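Local coordinates for protein peptidase, C14 family (Geobacter sulfurreducens PCA, PDB 3BIJ) that probably acts as a cysteine-type endopeptidase of the caspase-like C14 family, though its own activity is not established, at residues Ile5-Gly10 with Phe77-Ser82; Gly86-Thr91 with Asp100-Leu105; Asp210-Gln215 with Asp254-Phe259. One frame throughout, in Å; residues are numbered along the deposited sequence.

Interaction 1 of 3, residues Ile5-Gly10 with Phe77-Ser82; sequences IALALG and FMLSYS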
loop_
_atom_site.group_PDB
_atom_site.type_symbol
_atom_site.label_atom_id
_atom_site.label_comp_id
_atom_site.label_asym_id
_atom_site.label_seq_id
_atom_site.Cartn_x
_atom_site.Cartn_y
_atom_site.Cartn_z
ATOM N N ILE A 5 -6.661 19.410 -43.246
ATOM C CA ILE A 5 -5.307 19.767 -42.840
ATOM C C ILE A 5 -5.114 19.352 -41.389
ATOM O O ILE A 5 -5.914 19.693 -40.521
ATOM C CB ILE A 5 -5.045 21.290 -42.942
ATOM C CG1 ILE A 5 -5.085 21.733 -44.399
ATOM C CG2 ILE A 5 -3.707 21.628 -42.287
ATOM C CD1 ILE A 5 -4.954 23.222 -44.588
ATOM N N ALA A 6 -4.038 18.625 -41.136
ATOM C CA ALA A 6 -3.738 18.161 -39.801
ATOM C C ALA A 6 -2.388 18.701 -39.328
ATOM O O ALA A 6 -1.457 18.872 -40.125
ATOM C CB ALA A 6 -3.734 16.632 -39.780
ATOM N N LEU A 7 -2.301 18.961 -38.025
ATOM C CA LEU A 7 -1.085 19.456 -37.382
ATOM C C LEU A 7 -0.797 18.566 -36.164
ATOM O O LEU A 7 -1.486 18.653 -35.150
ATOM C CB LEU A 7 -1.275 20.897 -36.900
ATOM C CG LEU A 7 -0.079 21.851 -36.958
ATOM C CD1 LEU A 7 -0.325 23.011 -35.993
ATOM C CD2 LEU A 7 1.202 21.146 -36.608
ATOM N N ALA A 8 0.213 17.709 -36.271
ATOM C CA ALA A 8 0.572 16.814 -35.182
ATOM C C ALA A 8 1.753 17.424 -34.445
ATOM O O ALA A 8 2.811 17.649 -35.032
ATOM C CB ALA A 8 0.942 15.430 -35.732
ATOM N N LEU A 9 1.560 17.700 -33.160
ATOM C CA LEU A 9 2.598 18.289 -32.336
ATOM C C LEU A 9 3.037 17.300 -31.281
ATOM O O LEU A 9 2.209 16.662 -30.631
ATOM C CB LEU A 9 2.079 19.541 -31.640
ATOM C CG LEU A 9 1.501 20.658 -32.518
ATOM C CD1 LEU A 9 0.973 21.780 -31.631
ATOM C CD2 LEU A 9 2.577 21.183 -33.455
ATOM N N GLY A 10 4.346 17.181 -31.105
ATOM C CA GLY A 10 4.889 16.275 -30.111
ATOM C C GLY A 10 6.166 16.857 -29.533
ATOM O O GLY A 10 7.109 17.162 -30.269
ATOM N N PHE A 77 -10.124 20.797 -39.970
ATOM C CA PHE A 77 -8.786 20.976 -39.438
ATOM C C PHE A 77 -8.590 20.041 -38.249
ATOM O O PHE A 77 -9.448 19.952 -37.373
ATOM C CB PHE A 77 -8.595 22.418 -38.987
ATOM C CG PHE A 77 -7.280 22.668 -38.322
ATOM C CD1 PHE A 77 -6.094 22.473 -39.010
ATOM C CD2 PHE A 77 -7.222 23.110 -37.007
ATOM C CE1 PHE A 77 -4.861 22.715 -38.397
ATOM C CE2 PHE A 77 -5.994 23.357 -36.383
ATOM C CZ PHE A 77 -4.816 23.160 -37.081
HETATM N N MSE A 78 -7.466 19.337 -38.225
HETATM C CA MSE A 78 -7.176 18.436 -37.130
HETATM C C MSE A 78 -5.913 18.866 -36.396
HETATM O O MSE A 78 -4.851 19.028 -37.008
HETATM C CB MSE A 78 -6.982 17.014 -37.633
HETATM C CG MSE A 78 -6.900 16.015 -36.515
HETATM SE SE MSE A 78 -6.330 14.287 -37.071
HETATM C CE MSE A 78 -4.932 14.001 -35.782
ATOM N N LEU A 79 -6.028 19.038 -35.084
ATOM C CA LEU A 79 -4.891 19.429 -34.257
ATOM C C LEU A 79 -4.687 18.426 -33.137
ATOM O O LEU A 79 -5.570 18.235 -32.308
ATOM C CB LEU A 79 -5.122 20.813 -33.645
ATOM C CG LEU A 79 -4.106 21.320 -32.608
ATOM C CD1 LEU A 79 -2.690 21.268 -33.169
ATOM C CD2 LEU A 79 -4.464 22.764 -32.228
ATOM N N SER A 80 -3.531 17.779 -33.119
ATOM C CA SER A 80 -3.241 16.825 -32.064
ATOM C C SER A 80 -2.015 17.358 -31.340
ATOM O O SER A 80 -1.149 17.969 -31.964
ATOM C CB SER A 80 -2.956 15.429 -32.624
ATOM O OG SER A 80 -1.770 15.423 -33.389
ATOM N N TYR A 81 -1.951 17.139 -30.029
ATOM C CA TYR A 81 -0.835 17.629 -29.238
ATOM C C TYR A 81 -0.449 16.725 -28.086
ATOM O O TYR A 81 -1.293 16.303 -27.293
ATOM C CB TYR A 81 -1.153 19.028 -28.677
ATOM C CG TYR A 81 -0.184 19.539 -27.617
ATOM C CD1 TYR A 81 -0.419 19.336 -26.251
ATOM C CD2 TYR A 81 0.984 20.203 -27.984
ATOM C CE1 TYR A 81 0.492 19.786 -25.285
ATOM C CE2 TYR A 81 1.900 20.650 -27.035
ATOM C CZ TYR A 81 1.654 20.439 -25.688
ATOM O OH TYR A 81 2.568 20.872 -24.752
ATOM N N SER A 82 0.838 16.423 -28.009
ATOM C CA SER A 82 1.357 15.632 -26.919
ATOM C C SER A 82 2.544 16.397 -26.378
ATOM O O SER A 82 3.537 16.621 -27.072
ATOM C CB SER A 82 1.753 14.229 -27.376
ATOM O OG SER A 82 0.600 13.426 -27.517
HETATM O O HOH W 1 0.259 15.092 -31.751
#

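Interaction 2 of 3, residues Gly86-Thr91 with Asp100-Leu105; sequences GQVPDT and DETWCL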
loop_
_atom_site.group_PDB
_atom_site.type_symbol
_atom_site.label_atom_id
_atom_site.label_comp_id
_atom_site.label_asym_id
_atom_site.label_seq_id
_atom_site.Cartn_x
_atom_site.Cartn_y
_atom_site.Cartn_z
ATOM N N GLY A 86 1.119 23.684 -19.211
ATOM C CA GLY A 86 1.683 24.641 -18.277
ATOM C C GLY A 86 0.680 25.559 -17.615
ATOM O O GLY A 86 -0.515 25.506 -17.882
ATOM N N GLN A 87 1.181 26.401 -16.723
ATOM C CA GLN A 87 0.346 27.361 -16.030
ATOM C C GLN A 87 1.195 28.598 -15.799
ATOM O O GLN A 87 2.362 28.505 -15.413
ATOM C CB GLN A 87 -0.141 26.798 -14.690
ATOM C CG GLN A 87 -0.975 25.545 -14.835
ATOM C CD GLN A 87 -1.668 25.120 -13.546
ATOM O OE1 GLN A 87 -1.086 25.177 -12.453
ATOM N NE2 GLN A 87 -2.917 24.670 -13.675
ATOM N N VAL A 88 0.614 29.755 -16.077
ATOM C CA VAL A 88 1.303 31.012 -15.873
ATOM C C VAL A 88 0.417 31.795 -14.906
ATOM O O VAL A 88 -0.796 31.802 -15.035
ATOM C CB VAL A 88 1.509 31.763 -17.215
ATOM C CG1 VAL A 88 0.172 31.989 -17.907
ATOM C CG2 VAL A 88 2.210 33.069 -16.967
ATOM N N PRO A 89 1.017 32.425 -13.891
ATOM C CA PRO A 89 0.245 33.194 -12.912
ATOM C C PRO A 89 -0.695 34.230 -13.493
ATOM O O PRO A 89 -0.346 34.971 -14.425
ATOM C CB PRO A 89 1.322 33.826 -12.037
ATOM C CG PRO A 89 2.476 33.975 -12.994
ATOM C CD PRO A 89 2.460 32.627 -13.681
ATOM N N ASP A 90 -1.896 34.240 -12.914
ATOM C CA ASP A 90 -2.976 35.153 -13.264
ATOM C C ASP A 90 -2.852 36.367 -12.344
ATOM O O ASP A 90 -3.483 36.439 -11.287
ATOM C CB ASP A 90 -4.342 34.474 -13.057
ATOM C CG ASP A 90 -5.526 35.424 -13.297
ATOM O OD1 ASP A 90 -6.681 35.008 -13.071
ATOM O OD2 ASP A 90 -5.309 36.579 -13.710
ATOM N N THR A 91 -2.022 37.311 -12.764
ATOM C CA THR A 91 -1.759 38.524 -12.015
ATOM C C THR A 91 -2.983 39.427 -11.836
ATOM O O THR A 91 -2.848 40.595 -11.483
ATOM C CB THR A 91 -0.598 39.295 -12.687
ATOM O OG1 THR A 91 -0.549 38.961 -14.082
ATOM C CG2 THR A 91 0.720 38.917 -12.051
ATOM N N ASP A 100 -3.368 30.632 -15.504
ATOM C CA ASP A 100 -3.867 30.376 -16.854
ATOM C C ASP A 100 -3.198 29.116 -17.397
ATOM O O ASP A 100 -1.974 28.982 -17.356
ATOM C CB ASP A 100 -3.557 31.543 -17.789
ATOM C CG ASP A 100 -4.423 32.752 -17.526
ATOM O OD1 ASP A 100 -5.669 32.622 -17.561
ATOM O OD2 ASP A 100 -3.860 33.840 -17.300
ATOM N N GLU A 101 -4.002 28.193 -17.904
ATOM C CA GLU A 101 -3.471 26.957 -18.458
ATOM C C GLU A 101 -2.754 27.242 -19.765
ATOM O O GLU A 101 -3.118 28.159 -20.494
ATOM C CB GLU A 101 -4.601 25.962 -18.664
ATOM C CG GLU A 101 -5.245 25.554 -17.352
ATOM C CD GLU A 101 -6.390 24.593 -17.538
ATOM O OE1 GLU A 101 -6.879 24.039 -16.516
ATOM O OE2 GLU A 101 -6.804 24.394 -18.708
ATOM N N THR A 102 -1.723 26.459 -20.055
ATOM C CA THR A 102 -0.940 26.664 -21.263
ATOM C C THR A 102 -0.399 25.351 -21.802
ATOM O O THR A 102 -0.530 24.295 -21.177
ATOM C CB THR A 102 0.291 27.548 -20.990
ATOM O OG1 THR A 102 1.258 26.792 -20.247
ATOM C CG2 THR A 102 -0.103 28.797 -20.206
ATOM N N TRP A 103 0.197 25.432 -22.985
ATOM C CA TRP A 103 0.835 24.284 -23.598
ATOM C C TRP A 103 2.313 24.633 -23.507
ATOM O O TRP A 103 2.715 25.757 -23.829
ATOM C CB TRP A 103 0.427 24.114 -25.067
ATOM C CG TRP A 103 -0.817 23.287 -25.263
ATOM C CD1 TRP A 103 -1.560 22.678 -24.293
ATOM C CD2 TRP A 103 -1.449 22.977 -26.508
ATOM N NE1 TRP A 103 -2.614 22.010 -24.853
ATOM C CE2 TRP A 103 -2.574 22.178 -26.213
ATOM C CE3 TRP A 103 -1.175 23.298 -27.845
ATOM C CZ2 TRP A 103 -3.430 21.693 -27.205
ATOM C CZ3 TRP A 103 -2.024 22.817 -28.829
ATOM C CH2 TRP A 103 -3.141 22.020 -28.499
ATOM N N CYS A 104 3.126 23.694 -23.043
ATOM C CA CYS A 104 4.542 23.986 -22.932
ATOM C C CYS A 104 5.255 23.671 -24.223
ATOM O O CYS A 104 5.688 22.541 -24.473
ATOM C CB CYS A 104 5.158 23.215 -21.778
ATOM S SG CYS A 104 4.510 23.743 -20.221
ATOM N N LEU A 105 5.355 24.684 -25.064
ATOM C CA LEU A 105 6.027 24.502 -26.331
ATOM C C LEU A 105 7.523 24.669 -26.078
ATOM O O LEU A 105 7.940 25.151 -25.025
ATOM C CB LEU A 105 5.477 25.493 -27.373
ATOM C CG LEU A 105 3.985 25.277 -27.733
ATOM C CD1 LEU A 105 3.579 26.220 -28.819
ATOM C CD2 LEU A 105 3.744 23.837 -28.188
#

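Interaction 3 of 3, residues Asp210-Gln215 with Asp254-Phe259; sequences DNQLSQ and DQTPNF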
loop_
_atom_site.group_PDB
_atom_site.type_symbol
_atom_site.label_atom_id
_atom_site.label_comp_id
_atom_site.label_asym_id
_atom_site.label_seq_id
_atom_site.Cartn_x
_atom_site.Cartn_y
_atom_site.Cartn_z
ATOM N N ASP A 210 -10.105 17.817 -15.850
ATOM C CA ASP A 210 -9.440 18.949 -15.209
ATOM C C ASP A 210 -8.904 18.636 -13.808
ATOM O O ASP A 210 -8.028 19.336 -13.288
ATOM C CB ASP A 210 -10.395 20.141 -15.134
ATOM C CG ASP A 210 -10.774 20.661 -16.493
ATOM O OD1 ASP A 210 -11.649 21.556 -16.577
ATOM O OD2 ASP A 210 -10.189 20.172 -17.487
ATOM N N ASN A 211 -9.445 17.597 -13.187
ATOM C CA ASN A 211 -8.989 17.211 -11.866
ATOM C C ASN A 211 -8.082 15.993 -11.957
ATOM O O ASN A 211 -7.766 15.370 -10.947
ATOM C CB ASN A 211 -10.167 16.885 -10.945
ATOM C CG ASN A 211 -10.952 15.670 -11.401
ATOM O OD1 ASN A 211 -11.630 15.029 -10.600
ATOM N ND2 ASN A 211 -10.874 15.354 -12.694
ATOM N N GLN A 212 -7.669 15.636 -13.169
ATOM C CA GLN A 212 -6.794 14.477 -13.326
ATOM C C GLN A 212 -5.491 14.863 -14.007
ATOM O O GLN A 212 -5.279 16.023 -14.345
ATOM C CB GLN A 212 -7.492 13.380 -14.133
ATOM C CG GLN A 212 -8.766 12.859 -13.498
ATOM C CD GLN A 212 -9.473 11.885 -14.395
ATOM O OE1 GLN A 212 -9.609 12.133 -15.592
ATOM N NE2 GLN A 212 -9.931 10.766 -13.831
ATOM N N LEU A 213 -4.614 13.880 -14.181
ATOM C CA LEU A 213 -3.335 14.094 -14.842
ATOM C C LEU A 213 -3.227 13.062 -15.939
ATOM O O LEU A 213 -3.795 11.974 -15.820
ATOM C CB LEU A 213 -2.173 13.910 -13.872
ATOM C CG LEU A 213 -1.915 15.002 -12.838
ATOM C CD1 LEU A 213 -0.660 14.636 -12.091
ATOM C CD2 LEU A 213 -1.754 16.369 -13.513
ATOM N N SER A 214 -2.502 13.404 -17.002
ATOM C CA SER A 214 -2.316 12.497 -18.137
ATOM C C SER A 214 -0.983 11.787 -18.048
ATOM O O SER A 214 0.063 12.420 -17.929
ATOM C CB SER A 214 -2.402 13.258 -19.461
ATOM O OG SER A 214 -3.737 13.616 -19.739
ATOM N N GLN A 215 -1.024 10.468 -18.132
ATOM C CA GLN A 215 0.185 9.678 -18.020
ATOM C C GLN A 215 0.996 9.563 -19.309
ATOM O O GLN A 215 0.448 9.373 -20.391
ATOM C CB GLN A 215 -0.182 8.298 -17.499
ATOM C CG GLN A 215 0.976 7.560 -16.925
ATOM C CD GLN A 215 0.542 6.354 -16.124
ATOM O OE1 GLN A 215 -0.181 6.482 -15.124
ATOM N NE2 GLN A 215 0.983 5.165 -16.553
ATOM N N ASP A 254 -8.525 6.967 -12.819
ATOM C CA ASP A 254 -7.751 8.153 -12.446
ATOM C C ASP A 254 -7.343 8.971 -13.682
ATOM O O ASP A 254 -6.704 10.025 -13.566
ATOM C CB ASP A 254 -6.508 7.743 -11.641
ATOM C CG ASP A 254 -5.439 7.113 -12.498
ATOM O OD1 ASP A 254 -5.738 6.158 -13.252
ATOM O OD2 ASP A 254 -4.280 7.571 -12.416
ATOM N N GLN A 255 -7.697 8.466 -14.862
ATOM C CA GLN A 255 -7.421 9.153 -16.122
ATOM C C GLN A 255 -8.543 8.897 -17.126
ATOM O O GLN A 255 -8.612 7.829 -17.734
ATOM C CB GLN A 255 -6.093 8.712 -16.755
ATOM C CG GLN A 255 -5.677 9.710 -17.833
ATOM C CD GLN A 255 -4.372 9.395 -18.542
ATOM O OE1 GLN A 255 -3.480 8.765 -17.991
ATOM N NE2 GLN A 255 -4.251 9.868 -19.765
ATOM N N THR A 256 -9.417 9.882 -17.301
ATOM C CA THR A 256 -10.544 9.746 -18.217
ATOM C C THR A 256 -10.507 10.841 -19.264
ATOM O O THR A 256 -10.622 12.019 -18.930
ATOM C CB THR A 256 -11.908 9.861 -17.482
ATOM O OG1 THR A 256 -11.929 8.979 -16.355
ATOM C CG2 THR A 256 -13.052 9.496 -18.424
ATOM N N PRO A 257 -10.321 10.473 -20.545
ATOM C CA PRO A 257 -10.291 11.513 -21.576
ATOM C C PRO A 257 -11.654 12.185 -21.649
ATOM O O PRO A 257 -12.684 11.556 -21.389
ATOM C CB PRO A 257 -9.903 10.742 -22.845
ATOM C CG PRO A 257 -10.281 9.321 -22.542
ATOM C CD PRO A 257 -9.902 9.172 -21.097
ATOM N N ASN A 258 -11.648 13.472 -21.978
ATOM C CA ASN A 258 -12.871 14.253 -22.053
ATOM C C ASN A 258 -13.342 14.555 -23.473
ATOM O O ASN A 258 -12.544 14.703 -24.404
ATOM C CB ASN A 258 -12.671 15.564 -21.309
ATOM C CG ASN A 258 -13.969 16.179 -20.864
ATOM O OD1 ASN A 258 -14.120 17.396 -20.893
ATOM N ND2 ASN A 258 -14.916 15.343 -20.439
ATOM N N PHE A 259 -14.657 14.667 -23.613
ATOM C CA PHE A 259 -15.302 14.953 -24.882
ATOM C C PHE A 259 -16.008 16.314 -24.755
ATOM O O PHE A 259 -17.128 16.403 -24.252
ATOM C CB PHE A 259 -16.297 13.824 -25.186
ATOM C CG PHE A 259 -16.864 13.854 -26.578
ATOM C CD1 PHE A 259 -17.939 14.674 -26.892
ATOM C CD2 PHE A 259 -16.323 13.052 -27.575
ATOM C CE1 PHE A 259 -18.467 14.694 -28.177
ATOM C CE2 PHE A 259 -16.845 13.069 -28.856
ATOM C CZ PHE A 259 -17.917 13.891 -29.153
HETATM O O HOH W 2 -2.090 9.923 -21.568
#

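Interaction 1 of 3, residues Ile5-Gly10 with Phe77-Ser82
Ile-5 to Gly-10 and Phe-77 to Ser-82 pair in register as neighbouring parallel strands in the buried middle of the caspase-like sheet, their axes 6° apart. Five backbone hydrogen bonds form a ladder. Met-78 N donates to Ile-5 O at 2.8 Å, and the carbonyl of Met-78 (built as selenomethionine) takes Leu-7 N at 2.7 Å; the alternation runs on through Ser-80 and Leu-9 to Ser-82.

One face is mainly bulky and apolar. Phe-77 holds CG anti to its backbone N (chi1 175°), which swings the ring toward the partner strand: CD1 lies 3.2 Å from Ile-5 O and CZ 4.2 Å from Leu-7 CB, both approached obliquely. Helix 57-70 covers this layer, touching Ile-5, Leu-7 and Phe-77. A serine in place of Phe-77 would probably open a gap beneath that helix and deprive Ile-5 and Leu-7 of their aromatic neighbour. Leu-79 CD1 touches both Leu-7 CB and Leu-9 CD1, 4.0 Å from each, while Leu-9 CB meets the edge of the Tyr-81 ring at CD2.

The face of Ala-6, Ala-8, Met-78 and Ser-80 has mostly short side chains, Met-78 excepted. Ala-6 CB rests against Met-78 CB, and Ser-80 OG sits 3.6 Å from Ala-8 CB, beneath helix 29-42. A water hydrogen-bonded to Ser-80 OG donates to Leu-9 O, a carbonyl that also accepts Ser-82 N.

The chemistry is two-sided: apolar packing on one face, mainly short side chains and a bound water on the other. The ladder satisfies inward-facing N-H and C=O groups, while Ala-6 and Ala-8 turn theirs to strand 46-51.

Interaction 2 of 3, residues Gly86-Thr91 with Asp100-Leu105
The side chains of Val-88 and Asp-100 cross at a slant on one face of a strongly twisted antiparallel pair, whose strand directions differ by 133°. With chi1 at 57°, Val-88 places CG1 between its backbone N and carbonyl carbon, and this methyl reaches Asp-100 CB at 3.8 Å and Thr-102 CG2 at 3.9 Å. All three side chains lie on one face, where Tyr-176 of helix 169-178 and Tyr-183 of helix 180-189 also pack on the valine. Gly-86 pairs with Thr-102, and having no side chain it allows close approach from Thr-102 and from Cys-104, whose SG stands 3.5 Å from Gly-86 N. Thr-102 OG1 finds its polar partner in Glu-109. Gln-87 and Glu-101 occupy the reverse face.

The backbones are joined by reciprocal bonds. Gly-86 N and Thr-102 O are 2.6 Å apart, the donor standing 58° out of the carbonyl plane; at the other end Val-88 N meets Asp-100 O in the plane, at 3.0 Å. Past the strand, Asp-90 O is held by Lys-232 of a second subunit.

This is a beta hairpin with a long connection, continued by strand 109-111 into a small antiparallel extension that follows the central parallel strand, as in other caspase-fold proteins.

Interaction 3 of 3, residues Asp210-Gln215 with Asp254-Phe259
Gln-212 lays its side-chain amide against the peptide carbonyl of Asp-254, with CD 3.4 Å from Asp-254 O and NE2 3.2 Å from Asp-254 C. The extended chain delivers OE1 to Thr-256 N, which donates at 2.8 Å and is tilted 32° from the amide plane. Gln-209 N donates to the same oxygen, and NE2 is bonded to Pro-253 O of a third subunit, so both ends of the buried amide are engaged and its rotation fixed.

Gln-255 answers from the other segment. With chi1 at -165° turning CG away from its own N, the chain runs past Leu-213 O, which CG meets at 3.6 Å, and along Ser-214 CA. Gln-255 OE1 accepts Gln-215 N at 3.0 Å; the donor stands above the amide plane, 52° out. A water accepts from Gln-255 NE2 and donates to Gln-215 O, so one glutamine amide grips both the N-H and, through the water, the C=O of Gln-215.

The glutamines exchange side-chain amides for backbone groups. This joins the loop after strand 201-206 to the one entering strand 258-263, two antiparallel neighbours in the caspase-like sheet, and forms part of the interface with the third subunit, where Gln-212 meets its counterpart.

How the interactions relate
From the N terminus, interaction 1 pairs the first strand with strand 76-89, closing a loop that holds helices 29-42 and 57-70. The same long strand runs on into interaction 2, a short-range hairpin closure with strand 99-104. Interaction 3 comes last, spanning helices 222-231 and 240-250. The three closures follow one another in series, without nesting or crossing. Interactions 1 and 2 nevertheless touch: the Tyr-81 ring stacks on Trp-103, and Leu-79 also meets that indole, coupling the central strands to the hairpin. Interaction 3 approaches interaction 2 to about 5 Å between nearest atoms without touching, and ties the loop after strand 201-206 to the approach to strand 258-263 of the same sheet.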